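Local atomic coordinates of vaginolysin (Gardnerella vaginalis, PDB entry 5IMY), a protein that probably binds cholesterol in host membranes and lyses cells as a toxin of the cholesterol-dependent cytolysin family. Residues Q210-Q216 and R263-F269; Q168-A172 and E283-K287; H162-R166 and G336-S340. All blocks are in the same frame, centred on the assembly; numbering follows the deposited sequence.

Interaction 1 (Q210-Q216 and R263-F269); sequences QIVNFKQ and RSMYVKF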
ATOM      1  N   GLN A 210       2.251  23.318  -2.815  1.00 35.30           N
ATOM      2  CA  GLN A 210       0.814  23.536  -2.890  1.00 37.84           C
ATOM      3  C   GLN A 210       0.556  24.890  -3.533  1.00 38.88           C
ATOM      4  O   GLN A 210       1.198  25.881  -3.172  1.00 35.44           O
ATOM      5  CB  GLN A 210       0.172  23.480  -1.497  1.00 34.36           C
ATOM      6  CG  GLN A 210      -1.332  23.270  -1.510  1.00 37.82           C
ATOM      7  CD  GLN A 210      -1.722  21.890  -2.003  1.00 42.38           C
ATOM      8  OE1 GLN A 210      -0.886  20.989  -2.092  1.00 49.59           O
ATOM      9  NE2 GLN A 210      -2.996  21.719  -2.330  1.00 46.42           N
ATOM     10  N   ILE A 211      -0.376  24.926  -4.481  1.00 34.48           N
ATOM     11  CA  ILE A 211      -0.781  26.155  -5.157  1.00 36.16           C
ATOM     12  C   ILE A 211      -2.218  26.455  -4.766  1.00 34.03           C
ATOM     13  O   ILE A 211      -3.078  25.567  -4.812  1.00 40.34           O
ATOM     14  CB  ILE A 211      -0.642  26.034  -6.685  1.00 36.54           C
ATOM     15  CG1 ILE A 211       0.791  25.641  -7.066  1.00 35.42           C
ATOM     16  CG2 ILE A 211      -1.045  27.339  -7.364  1.00 35.91           C
ATOM     17  CD1 ILE A 211       1.860  26.606  -6.580  1.00 38.66           C
ATOM     18  N   VAL A 212      -2.480  27.702  -4.385  1.00 33.16           N
ATOM     19  CA  VAL A 212      -3.787  28.100  -3.871  1.00 32.32           C
ATOM     20  C   VAL A 212      -4.141  29.466  -4.437  1.00 33.42           C
ATOM     21  O   VAL A 212      -3.352  30.411  -4.338  1.00 33.64           O
ATOM     22  CB  VAL A 212      -3.805  28.131  -2.330  1.00 38.55           C
ATOM     23  CG1 VAL A 212      -5.191  28.499  -1.817  1.00 37.25           C
ATOM     24  CG2 VAL A 212      -3.364  26.788  -1.768  1.00 40.10           C
ATOM     25  N   ASN A 213      -5.328  29.567  -5.029  1.00 40.20           N
ATOM     26  CA  ASN A 213      -5.866  30.828  -5.523  1.00 34.57           C
ATOM     27  C   ASN A 213      -6.827  31.379  -4.477  1.00 34.26           C
ATOM     28  O   ASN A 213      -7.820  30.727  -4.144  1.00 35.28           O
ATOM     29  CB  ASN A 213      -6.578  30.623  -6.862  1.00 39.69           C
ATOM     30  CG  ASN A 213      -7.052  31.925  -7.482  1.00 39.22           C
ATOM     31  OD1 ASN A 213      -6.476  32.987  -7.248  1.00 39.71           O
ATOM     32  ND2 ASN A 213      -8.110  31.846  -8.281  1.00 46.19           N
ATOM     33  N   PHE A 214      -6.524  32.562  -3.950  1.00 39.69           N
ATOM     34  CA  PHE A 214      -7.381  33.223  -2.973  1.00 38.20           C
ATOM     35  C   PHE A 214      -8.154  34.343  -3.653  1.00 33.74           C
ATOM     36  O   PHE A 214      -7.560  35.196  -4.322  1.00 33.33           O
ATOM     37  CB  PHE A 214      -6.565  33.791  -1.810  1.00 35.94           C
ATOM     38  CG  PHE A 214      -6.057  32.753  -0.861  1.00 32.28           C
ATOM     39  CD1 PHE A 214      -6.879  32.235   0.127  1.00 38.04           C
ATOM     40  CD2 PHE A 214      -4.754  32.296  -0.947  1.00 37.54           C
ATOM     41  CE1 PHE A 214      -6.412  31.278   1.003  1.00 40.46           C
ATOM     42  CE2 PHE A 214      -4.282  31.341  -0.072  1.00 40.07           C
ATOM     43  CZ  PHE A 214      -5.111  30.830   0.905  1.00 34.78           C
ATOM     44  N   LYS A 215      -9.473  34.336  -3.480  1.00 36.76           N
ATOM     45  CA  LYS A 215     -10.347  35.374  -4.012  1.00 37.10           C
ATOM     46  C   LYS A 215     -11.133  35.986  -2.864  1.00 33.77           C
ATOM     47  O   LYS A 215     -11.903  35.291  -2.192  1.00 29.75           O
ATOM     48  CB  LYS A 215     -11.296  34.810  -5.070  1.00 41.03           C
ATOM     49  CG  LYS A 215     -10.711  34.805  -6.470  1.00 44.06           C
ATOM     50  CD  LYS A 215     -11.585  34.038  -7.443  1.00 44.41           C
ATOM     51  CE  LYS A 215     -11.012  34.100  -8.846  1.00 46.49           C
ATOM     52  NZ  LYS A 215     -11.647  33.113  -9.760  1.00 60.88           N
ATOM     53  N   GLN A 216     -10.934  37.283  -2.642  1.00 32.57           N
ATOM     54  CA  GLN A 216     -11.674  38.043  -1.641  1.00 37.61           C
ATOM     55  C   GLN A 216     -12.620  38.980  -2.383  1.00 35.51           C
ATOM     56  O   GLN A 216     -12.177  39.937  -3.028  1.00 32.58           O
ATOM     57  CB  GLN A 216     -10.723  38.814  -0.731  1.00 40.84           C
ATOM     58  CG  GLN A 216      -9.577  37.970  -0.195  1.00 45.31           C
ATOM     59  CD  GLN A 216      -8.817  38.651   0.923  1.00 40.33           C
ATOM     60  OE1 GLN A 216      -7.808  39.318   0.689  1.00 47.69           O
ATOM     61  NE2 GLN A 216      -9.298  38.486   2.150  1.00 53.00           N
ATOM     62  N   ARG A 263     -10.172  41.395  -4.272  1.00 33.06           N
ATOM     63  CA  ARG A 263      -8.738  41.172  -4.170  1.00 28.36           C
ATOM     64  C   ARG A 263      -8.443  39.714  -4.483  1.00 36.67           C
ATOM     65  O   ARG A 263      -9.095  38.817  -3.941  1.00 39.81           O
ATOM     66  CB  ARG A 263      -8.244  41.539  -2.768  1.00 43.23           C
ATOM     67  CG  ARG A 263      -6.767  41.863  -2.666  1.00 55.38           C
ATOM     68  CD  ARG A 263      -6.505  42.708  -1.431  1.00 54.57           C
ATOM     69  NE  ARG A 263      -5.113  42.647  -0.995  1.00 65.42           N
ATOM     70  CZ  ARG A 263      -4.620  41.720  -0.179  1.00 69.53           C
ATOM     71  NH1 ARG A 263      -5.401  40.757   0.298  1.00 53.86           N
ATOM     72  NH2 ARG A 263      -3.339  41.753   0.163  1.00 72.32           N
ATOM     73  N   SER A 264      -7.468  39.481  -5.359  1.00 36.96           N
ATOM     74  CA  SER A 264      -7.123  38.143  -5.814  1.00 38.33           C
ATOM     75  C   SER A 264      -5.615  37.955  -5.756  1.00 35.51           C
ATOM     76  O   SER A 264      -4.855  38.874  -6.075  1.00 40.08           O
ATOM     77  CB  SER A 264      -7.623  37.906  -7.246  1.00 41.39           C
ATOM     78  OG  SER A 264      -7.064  36.727  -7.799  1.00 48.04           O
ATOM     79  N   MET A 265      -5.183  36.763  -5.348  1.00 37.62           N
ATOM     80  CA  MET A 265      -3.761  36.461  -5.297  1.00 42.72           C
ATOM     81  C   MET A 265      -3.544  34.958  -5.411  1.00 39.49           C
ATOM     82  O   MET A 265      -4.418  34.158  -5.067  1.00 36.42           O
ATOM     83  CB  MET A 265      -3.120  36.982  -4.005  1.00 45.22           C
ATOM     84  CG  MET A 265      -3.693  36.388  -2.731  1.00 42.03           C
ATOM     85  SD  MET A 265      -2.733  36.856  -1.280  1.00 63.31           S
ATOM     86  CE  MET A 265      -3.512  35.834  -0.041  1.00 46.59           C
ATOM     87  N   TYR A 266      -2.359  34.593  -5.892  1.00 40.07           N
ATOM     88  CA  TYR A 266      -1.911  33.211  -5.963  1.00 42.05           C
ATOM     89  C   TYR A 266      -0.803  32.988  -4.944  1.00 38.74           C
ATOM     90  O   TYR A 266       0.098  33.821  -4.806  1.00 38.30           O
ATOM     91  CB  TYR A 266      -1.405  32.870  -7.367  1.00 47.57           C
ATOM     92  CG  TYR A 266      -2.499  32.507  -8.341  1.00 39.42           C
ATOM     93  CD1 TYR A 266      -2.890  31.187  -8.509  1.00 42.41           C
ATOM     94  CD2 TYR A 266      -3.141  33.479  -9.095  1.00 45.64           C
ATOM     95  CE1 TYR A 266      -3.889  30.843  -9.396  1.00 45.88           C
ATOM     96  CE2 TYR A 266      -4.143  33.145  -9.988  1.00 46.94           C
ATOM     97  CZ  TYR A 266      -4.512  31.825 -10.135  1.00 41.73           C
ATOM     98  OH  TYR A 266      -5.509  31.479 -11.020  1.00 51.04           O
ATOM     99  N   VAL A 267      -0.867  31.863  -4.238  1.00 37.20           N
ATOM    100  CA  VAL A 267       0.071  31.556  -3.164  1.00 37.70           C
ATOM    101  C   VAL A 267       0.673  30.182  -3.412  1.00 36.44           C
ATOM    102  O   VAL A 267      -0.052  29.225  -3.707  1.00 38.38           O
ATOM    103  CB  VAL A 267      -0.608  31.599  -1.781  1.00 37.95           C
ATOM    104  CG1 VAL A 267       0.422  31.391  -0.682  1.00 40.27           C
ATOM    105  CG2 VAL A 267      -1.338  32.919  -1.588  1.00 44.45           C
ATOM    106  N   LYS A 268       1.993  30.085  -3.284  1.00 41.22           N
ATOM    107  CA  LYS A 268       2.714  28.823  -3.383  1.00 38.92           C
ATOM    108  C   LYS A 268       3.232  28.446  -2.002  1.00 38.66           C
ATOM    109  O   LYS A 268       4.048  29.174  -1.425  1.00 41.60           O
ATOM    110  CB  LYS A 268       3.871  28.927  -4.377  1.00 41.18           C
ATOM    111  CG  LYS A 268       4.737  27.668  -4.462  1.00 48.43           C
ATOM    112  CD  LYS A 268       5.956  27.863  -5.358  1.00 56.54           C
ATOM    113  CE  LYS A 268       6.980  28.804  -4.733  1.00 61.20           C
ATOM    114  NZ  LYS A 268       8.163  29.019  -5.610  1.00 69.17           N
ATOM    115  N   PHE A 269       2.754  27.323  -1.476  1.00 37.43           N
ATOM    116  CA  PHE A 269       3.307  26.720  -0.271  1.00 38.99           C
ATOM    117  C   PHE A 269       4.230  25.584  -0.681  1.00 39.09           C
ATOM    118  O   PHE A 269       3.825  24.701  -1.443  1.00 40.76           O
ATOM    119  CB  PHE A 269       2.211  26.165   0.640  1.00 34.30           C
ATOM    120  CG  PHE A 269       1.159  27.163   1.019  1.00 42.16           C
ATOM    121  CD1 PHE A 269       1.215  27.815   2.237  1.00 41.02           C
ATOM    122  CD2 PHE A 269       0.100  27.430   0.168  1.00 35.88           C
ATOM    123  CE1 PHE A 269       0.243  28.728   2.596  1.00 44.35           C
ATOM    124  CE2 PHE A 269      -0.876  28.340   0.521  1.00 30.68           C
ATOM    125  CZ  PHE A 269      -0.803  28.989   1.736  1.00 40.09           C
TER
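F214 lies beside M265, its hydrogen-bonded partner on the antiparallel strand, and V267, diagonally across. Its CB starts 4.0 Å from M265 CG. CG follows the direction anti to the carbonyl carbon (chi1 -74°), which turns the CD2-CE2 edge of the ring to V267. There M265 CE comes within 3.9 Å of F214 CD2, and V267 CG2 meets the same atom at the ring edge, 3.5 Å away. F214 CE2 keeps V267 CG2 at 3.7 Å. V212 CG1 lies over one ring face near the rim.

Beneath the side chains, paired backbone bonds join Q210 to F269, V212 to V267, F214 to M265 and Q216 to R263; F214 N to M265 O is 2.9 Å. On the side of I211, N213 and Y266, the N213 amide stacks flat on the Y266 ring, the planes 6° apart. R263 NH1, hydrogen-bonded to L332 O, adds a bent, weak bond to Q216 OE1 (2.8 Å).

This is probably the core sheet that, in relatives, straightens as the pore forms. Strands 166-173 and 305-311 flank the pair, while helices 278-286 and 326-335 cover the F214 face through I286 and L329.

Interaction 2 (Q168-A172 and E283-K287); sequences QYDSA and EAAIK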
ATOM      1  N   GLN A 168     -13.107  32.781  -0.865  1.00 42.53           N
ATOM      2  CA  GLN A 168     -13.149  31.441  -1.422  1.00 44.97           C
ATOM      3  C   GLN A 168     -11.768  31.122  -1.968  1.00 41.74           C
ATOM      4  O   GLN A 168     -11.093  32.001  -2.512  1.00 39.94           O
ATOM      5  CB  GLN A 168     -14.208  31.321  -2.528  1.00 55.62           C
ATOM      6  CG  GLN A 168     -13.830  32.006  -3.835  1.00 64.46           C
ATOM      7  CD  GLN A 168     -15.042  32.390  -4.663  1.00 79.14           C
ATOM      8  OE1 GLN A 168     -16.151  31.913  -4.421  1.00 94.69           O
ATOM      9  NE2 GLN A 168     -14.837  33.264  -5.644  1.00 74.85           N
ATOM     10  N   TYR A 169     -11.342  29.873  -1.808  1.00 40.23           N
ATOM     11  CA  TYR A 169     -10.016  29.469  -2.243  1.00 41.52           C
ATOM     12  C   TYR A 169     -10.086  28.107  -2.911  1.00 42.56           C
ATOM     13  O   TYR A 169     -10.896  27.253  -2.539  1.00 45.75           O
ATOM     14  CB  TYR A 169      -9.020  29.434  -1.072  1.00 43.04           C
ATOM     15  CG  TYR A 169      -9.342  28.410  -0.003  1.00 44.57           C
ATOM     16  CD1 TYR A 169      -8.925  27.092  -0.131  1.00 43.65           C
ATOM     17  CD2 TYR A 169     -10.049  28.766   1.137  1.00 47.89           C
ATOM     18  CE1 TYR A 169      -9.213  26.156   0.841  1.00 49.90           C
ATOM     19  CE2 TYR A 169     -10.340  27.836   2.117  1.00 45.50           C
ATOM     20  CZ  TYR A 169      -9.919  26.533   1.962  1.00 47.58           C
ATOM     21  OH  TYR A 169     -10.204  25.598   2.930  1.00 55.53           O
ATOM     22  N   ASP A 170      -9.225  27.918  -3.905  1.00 44.81           N
ATOM     23  CA  ASP A 170      -9.087  26.654  -4.610  1.00 43.55           C
ATOM     24  C   ASP A 170      -7.641  26.199  -4.505  1.00 41.55           C
ATOM     25  O   ASP A 170      -6.721  26.964  -4.816  1.00 35.94           O
ATOM     26  CB  ASP A 170      -9.505  26.790  -6.076  1.00 52.59           C
ATOM     27  CG  ASP A 170     -10.948  27.226  -6.230  1.00 53.29           C
ATOM     28  OD1 ASP A 170     -11.841  26.354  -6.191  1.00 49.21           O
ATOM     29  OD2 ASP A 170     -11.191  28.441  -6.391  1.00 70.59           O
ATOM     30  N   SER A 171      -7.444  24.966  -4.057  1.00 44.44           N
ATOM     31  CA  SER A 171      -6.120  24.418  -3.820  1.00 43.19           C
ATOM     32  C   SER A 171      -5.819  23.312  -4.820  1.00 42.00           C
ATOM     33  O   SER A 171      -6.722  22.696  -5.395  1.00 43.03           O
ATOM     34  CB  SER A 171      -6.005  23.874  -2.393  1.00 46.37           C
ATOM     35  OG  SER A 171      -5.948  24.923  -1.444  1.00 51.27           O
ATOM     36  N   ALA A 172      -4.528  23.064  -5.020  1.00 42.22           N
ATOM     37  CA  ALA A 172      -4.086  21.971  -5.872  1.00 39.56           C
ATOM     38  C   ALA A 172      -2.603  21.744  -5.644  1.00 34.20           C
ATOM     39  O   ALA A 172      -1.848  22.698  -5.446  1.00 38.59           O
ATOM     40  CB  ALA A 172      -4.355  22.266  -7.352  1.00 35.49           C
ATOM     41  N   GLU A 283      -3.949  23.194   4.359  1.00 44.30           N
ATOM     42  CA  GLU A 283      -5.382  23.456   4.294  1.00 43.24           C
ATOM     43  C   GLU A 283      -5.931  23.832   5.666  1.00 44.75           C
ATOM     44  O   GLU A 283      -6.827  24.678   5.774  1.00 38.66           O
ATOM     45  CB  GLU A 283      -6.111  22.231   3.738  1.00 41.25           C
ATOM     46  CG  GLU A 283      -7.573  22.482   3.391  1.00 53.24           C
ATOM     47  CD  GLU A 283      -7.804  22.747   1.913  1.00 57.39           C
ATOM     48  OE1 GLU A 283      -6.818  22.890   1.161  1.00 59.11           O
ATOM     49  OE2 GLU A 283      -8.984  22.814   1.502  1.00 60.17           O
ATOM     50  N   ALA A 284      -5.404  23.216   6.727  1.00 44.61           N
ATOM     51  CA  ALA A 284      -5.865  23.538   8.074  1.00 46.24           C
ATOM     52  C   ALA A 284      -5.488  24.962   8.461  1.00 48.67           C
ATOM     53  O   ALA A 284      -6.284  25.673   9.086  1.00 53.24           O
ATOM     54  CB  ALA A 284      -5.290  22.539   9.077  1.00 44.38           C
ATOM     55  N   ALA A 285      -4.278  25.397   8.103  1.00 41.04           N
ATOM     56  CA  ALA A 285      -3.872  26.770   8.381  1.00 47.43           C
ATOM     57  C   ALA A 285      -4.767  27.762   7.650  1.00 46.59           C
ATOM     58  O   ALA A 285      -5.268  28.722   8.245  1.00 51.82           O
ATOM     59  CB  ALA A 285      -2.407  26.970   7.988  1.00 43.47           C
ATOM     60  N   ILE A 286      -4.979  27.545   6.348  1.00 44.48           N
ATOM     61  CA  ILE A 286      -5.872  28.404   5.571  1.00 45.80           C
ATOM     62  C   ILE A 286      -7.223  28.536   6.262  1.00 45.87           C
ATOM     63  O   ILE A 286      -7.822  29.617   6.291  1.00 51.70           O
ATOM     64  CB  ILE A 286      -6.024  27.854   4.138  1.00 43.13           C
ATOM     65  CG1 ILE A 286      -4.724  28.046   3.354  1.00 35.51           C
ATOM     66  CG2 ILE A 286      -7.195  28.528   3.414  1.00 46.03           C
ATOM     67  CD1 ILE A 286      -4.678  27.270   2.054  1.00 36.20           C
ATOM     68  N   LYS A 287      -7.724  27.439   6.823  1.00 49.07           N
ATOM     69  CA  LYS A 287      -9.033  27.421   7.463  1.00 50.90           C
ATOM     70  C   LYS A 287      -9.023  28.015   8.865  1.00 58.17           C
ATOM     71  O   LYS A 287     -10.046  27.946   9.554  1.00 55.01           O
ATOM     72  CB  LYS A 287      -9.562  25.985   7.536  1.00 55.18           C
ATOM     73  CG  LYS A 287     -10.075  25.425   6.224  1.00 50.16           C
ATOM     74  CD  LYS A 287     -10.904  24.178   6.475  1.00 49.98           C
ATOM     75  CE  LYS A 287     -11.468  23.598   5.192  1.00 56.18           C
ATOM     76  NZ  LYS A 287     -10.549  22.597   4.597  1.00 58.61           N
TER
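Y169 and I286 make the apolar part of the contact: I286 CG2 sits over one face of the tyrosine ring as a CH-pi interaction, 3.6 Å from the Y169 ring centroid and 16° off its normal. The methyl is nearest to Y169 CE2. CG of Y169 stands between its own N and carbonyl carbon (chi1 64°), a rotamer that carries the ring across to the helix end. The K287 methylenes pack there too, crossing Y169 almost at right angles, with K287 CG 3.3 Å from Y169 OH.

The polar part is looser. E283 OE2 lies at the ring edge, in plane, and accepts a weak hydrogen bond from Y169 OH (3.4 Å); E283 OE1 takes another weak one from S171 OG (3.4 Å). One carboxylate thus spans two side chains of the same sheet face.

These are residues of strand 166-173, of the last turn of helix 278-286 and K287 just beyond it. In this family such helices beside the central sheet refold into membrane-inserting hairpins, so the contact probably belongs to the soluble form.

The ionic part is a long, weak salt bridge, K287 NZ to E283 OE2, 3.5 Å. On another protein's chain, an aromatic side chain meets K287 by cation-pi and an acidic one bonds S171 N.

Interaction 3 (H162-R166 and G336-S340); sequences HVAAR and GANLS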
ATOM      1  N   HIS A 162     -19.498  48.737   7.215  1.00 76.00           N
ATOM      2  CA  HIS A 162     -18.208  48.094   6.998  1.00 76.51           C
ATOM      3  C   HIS A 162     -18.467  46.709   6.420  1.00 68.21           C
ATOM      4  O   HIS A 162     -19.164  45.896   7.037  1.00 71.55           O
ATOM      5  CB  HIS A 162     -17.413  48.002   8.300  1.00 77.85           C
ATOM      6  CG  HIS A 162     -17.004  49.331   8.853  1.00 83.25           C
ATOM      7  ND1 HIS A 162     -16.239  49.461   9.992  1.00 87.18           N
ATOM      8  CD2 HIS A 162     -17.251  50.591   8.422  1.00 83.65           C
ATOM      9  CE1 HIS A 162     -16.033  50.743  10.240  1.00 91.10           C
ATOM     10  NE2 HIS A 162     -16.637  51.449   9.302  1.00 85.28           N
ATOM     11  N   VAL A 163     -17.913  46.445   5.240  1.00 62.42           N
ATOM     12  CA  VAL A 163     -18.212  45.243   4.470  1.00 58.66           C
ATOM     13  C   VAL A 163     -17.007  44.317   4.527  1.00 58.80           C
ATOM     14  O   VAL A 163     -15.881  44.729   4.225  1.00 55.99           O
ATOM     15  CB  VAL A 163     -18.572  45.592   3.015  1.00 61.75           C
ATOM     16  CG1 VAL A 163     -18.691  44.329   2.158  1.00 53.36           C
ATOM     17  CG2 VAL A 163     -19.856  46.390   2.972  1.00 64.30           C
ATOM     18  N   ALA A 164     -17.247  43.067   4.910  1.00 57.72           N
ATOM     19  CA  ALA A 164     -16.221  42.036   4.912  1.00 61.44           C
ATOM     20  C   ALA A 164     -16.352  41.193   3.653  1.00 61.53           C
ATOM     21  O   ALA A 164     -17.463  40.910   3.194  1.00 56.86           O
ATOM     22  CB  ALA A 164     -16.331  41.149   6.152  1.00 57.62           C
ATOM     23  N   ALA A 165     -15.213  40.794   3.098  1.00 59.63           N
ATOM     24  CA  ALA A 165     -15.203  40.045   1.851  1.00 47.02           C
ATOM     25  C   ALA A 165     -15.609  38.598   2.084  1.00 47.26           C
ATOM     26  O   ALA A 165     -15.154  37.955   3.033  1.00 50.54           O
ATOM     27  CB  ALA A 165     -13.813  40.086   1.215  1.00 45.20           C
ATOM     28  N   ARG A 166     -16.476  38.088   1.213  1.00 55.05           N
ATOM     29  CA  ARG A 166     -16.658  36.648   1.113  1.00 54.14           C
ATOM     30  C   ARG A 166     -15.408  36.052   0.485  1.00 53.80           C
ATOM     31  O   ARG A 166     -15.021  36.437  -0.624  1.00 49.46           O
ATOM     32  CB  ARG A 166     -17.883  36.300   0.276  1.00 59.13           C
ATOM     33  CG  ARG A 166     -18.100  34.795   0.127  1.00 81.02           C
ATOM     34  CD  ARG A 166     -18.801  34.461  -1.173  1.00 90.82           C
ATOM     35  NE  ARG A 166     -20.077  35.153  -1.272  1.00116.80           N
ATOM     36  CZ  ARG A 166     -21.165  34.789  -0.607  1.00100.86           C
ATOM     37  NH1 ARG A 166     -21.121  33.738   0.206  1.00101.17           N
ATOM     38  NH2 ARG A 166     -22.288  35.481  -0.755  1.00 80.47           N
ATOM     39  N   GLY A 336      -6.898  42.587   3.334  1.00 61.57           N
ATOM     40  CA  GLY A 336      -7.961  42.755   2.363  1.00 61.25           C
ATOM     41  C   GLY A 336      -9.280  42.159   2.809  1.00 57.20           C
ATOM     42  O   GLY A 336     -10.137  41.842   1.979  1.00 56.62           O
ATOM     43  N   ALA A 337      -9.458  41.999   4.122  1.00 52.02           N
ATOM     44  CA  ALA A 337     -10.716  41.478   4.640  1.00 56.91           C
ATOM     45  C   ALA A 337     -11.849  42.484   4.506  1.00 57.13           C
ATOM     46  O   ALA A 337     -13.016  42.081   4.467  1.00 55.21           O
ATOM     47  CB  ALA A 337     -10.559  41.079   6.108  1.00 63.55           C
ATOM     48  N   ASN A 338     -11.533  43.774   4.424  1.00 58.96           N
ATOM     49  CA  ASN A 338     -12.540  44.820   4.378  1.00 63.21           C
ATOM     50  C   ASN A 338     -12.141  45.848   3.332  1.00 60.71           C
ATOM     51  O   ASN A 338     -10.998  45.889   2.870  1.00 53.98           O
ATOM     52  CB  ASN A 338     -12.703  45.509   5.740  1.00 68.39           C
ATOM     53  CG  ASN A 338     -12.166  44.672   6.883  1.00 75.64           C
ATOM     54  OD1 ASN A 338     -10.970  44.695   7.177  1.00 73.95           O
ATOM     55  ND2 ASN A 338     -13.048  43.928   7.539  1.00 57.18           N
ATOM     56  N   LEU A 339     -13.106  46.683   2.964  1.00 62.59           N
ATOM     57  CA  LEU A 339     -12.840  47.803   2.076  1.00 63.39           C
ATOM     58  C   LEU A 339     -12.300  48.955   2.907  1.00 73.85           C
ATOM     59  O   LEU A 339     -12.980  49.435   3.819  1.00 77.71           O
ATOM     60  CB  LEU A 339     -14.104  48.244   1.336  1.00 68.02           C
ATOM     61  CG  LEU A 339     -14.850  47.264   0.427  1.00 60.06           C
ATOM     62  CD1 LEU A 339     -15.490  46.160   1.245  1.00 60.59           C
ATOM     63  CD2 LEU A 339     -15.909  48.020  -0.368  1.00 42.77           C
ATOM     64  N   SER A 340     -11.093  49.411   2.595  1.00 82.03           N
ATOM     65  CA  SER A 340     -10.636  50.697   3.108  1.00 98.20           C
ATOM     66  C   SER A 340     -11.299  51.852   2.359  1.00103.73           C
ATOM     67  O   SER A 340     -10.669  52.885   2.117  1.00110.42           O
ATOM     68  CB  SER A 340      -9.111  50.774   3.027  1.00 92.84           C
ATOM     69  OG  SER A 340      -8.605  49.961   1.983  1.00 91.27           O
TER
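G336 and A165 meet first: the G336 carbonyl O is 4.1 Å from A165 CB, a loose touch, while the same oxygen is hydrogen-bonded to Y218 OH on strand 208-223. A337 then makes the one hydrogen bond across the contact. Its carbonyl O accepts A165 N at 2.9 Å with a fairly straight N-H...O angle of 158°, the donor tilted 27° out of the carbonyl plane. A164 CA adds a C-H...O contact to A337 O at 3.2 Å, so this oxygen is approached by two successive residues of the other loop.

N338 passes closest to A164 along the backbone. Its CA gives a C-H...O contact to V163 O at 3.3 Å, and its CB lies 3.6 Å from that same oxygen. L339 supplies the apolar contact. With CG anti to its carbonyl carbon (chi1 -60°) and a bend at chi2, the side chain turns CD1 back to V163, where it rests 3.6 Å from V163 CB and 3.3 Å from V163 O. The two chains therefore run in opposite senses, A165 beside A337 and V163 beside L339, without forming a regular strand pair.

The contact joins the loop after helix 139-158 to the loop after helix 326-335 at the surface of the domain, and Y218 of strand 208-223 packs against A165 and L339. One backbone bond, two C-H...O contacts and a single methyl from L339 carry it, with no charged pair and little side-chain polarity, which suggests a modest tie that depends on backbone shape more than on side-chain chemistry.

How the interactions relate
Interactions 1 and 2 lie in the buried middle of the protein and share one antiparallel sheet: strand 166-173 neighbours strand 208-223, with I211 N and N213 N probably bonded to the carbonyls of A172 and D170. Interaction 1 binds strand to strand by a full backbone ladder, whereas interaction 2 rests a helix end on the sheet through side chains, an aromatic face and weak polar bonds; its I286 also touches F214. Interaction 3 is a surface contact of two loops, about 17 Å centre to centre from interaction 1. It meets that ladder at its Q216-R263 end, where Q216 CB packs on A165 CB, and runs on into interaction 2 only through the sequence.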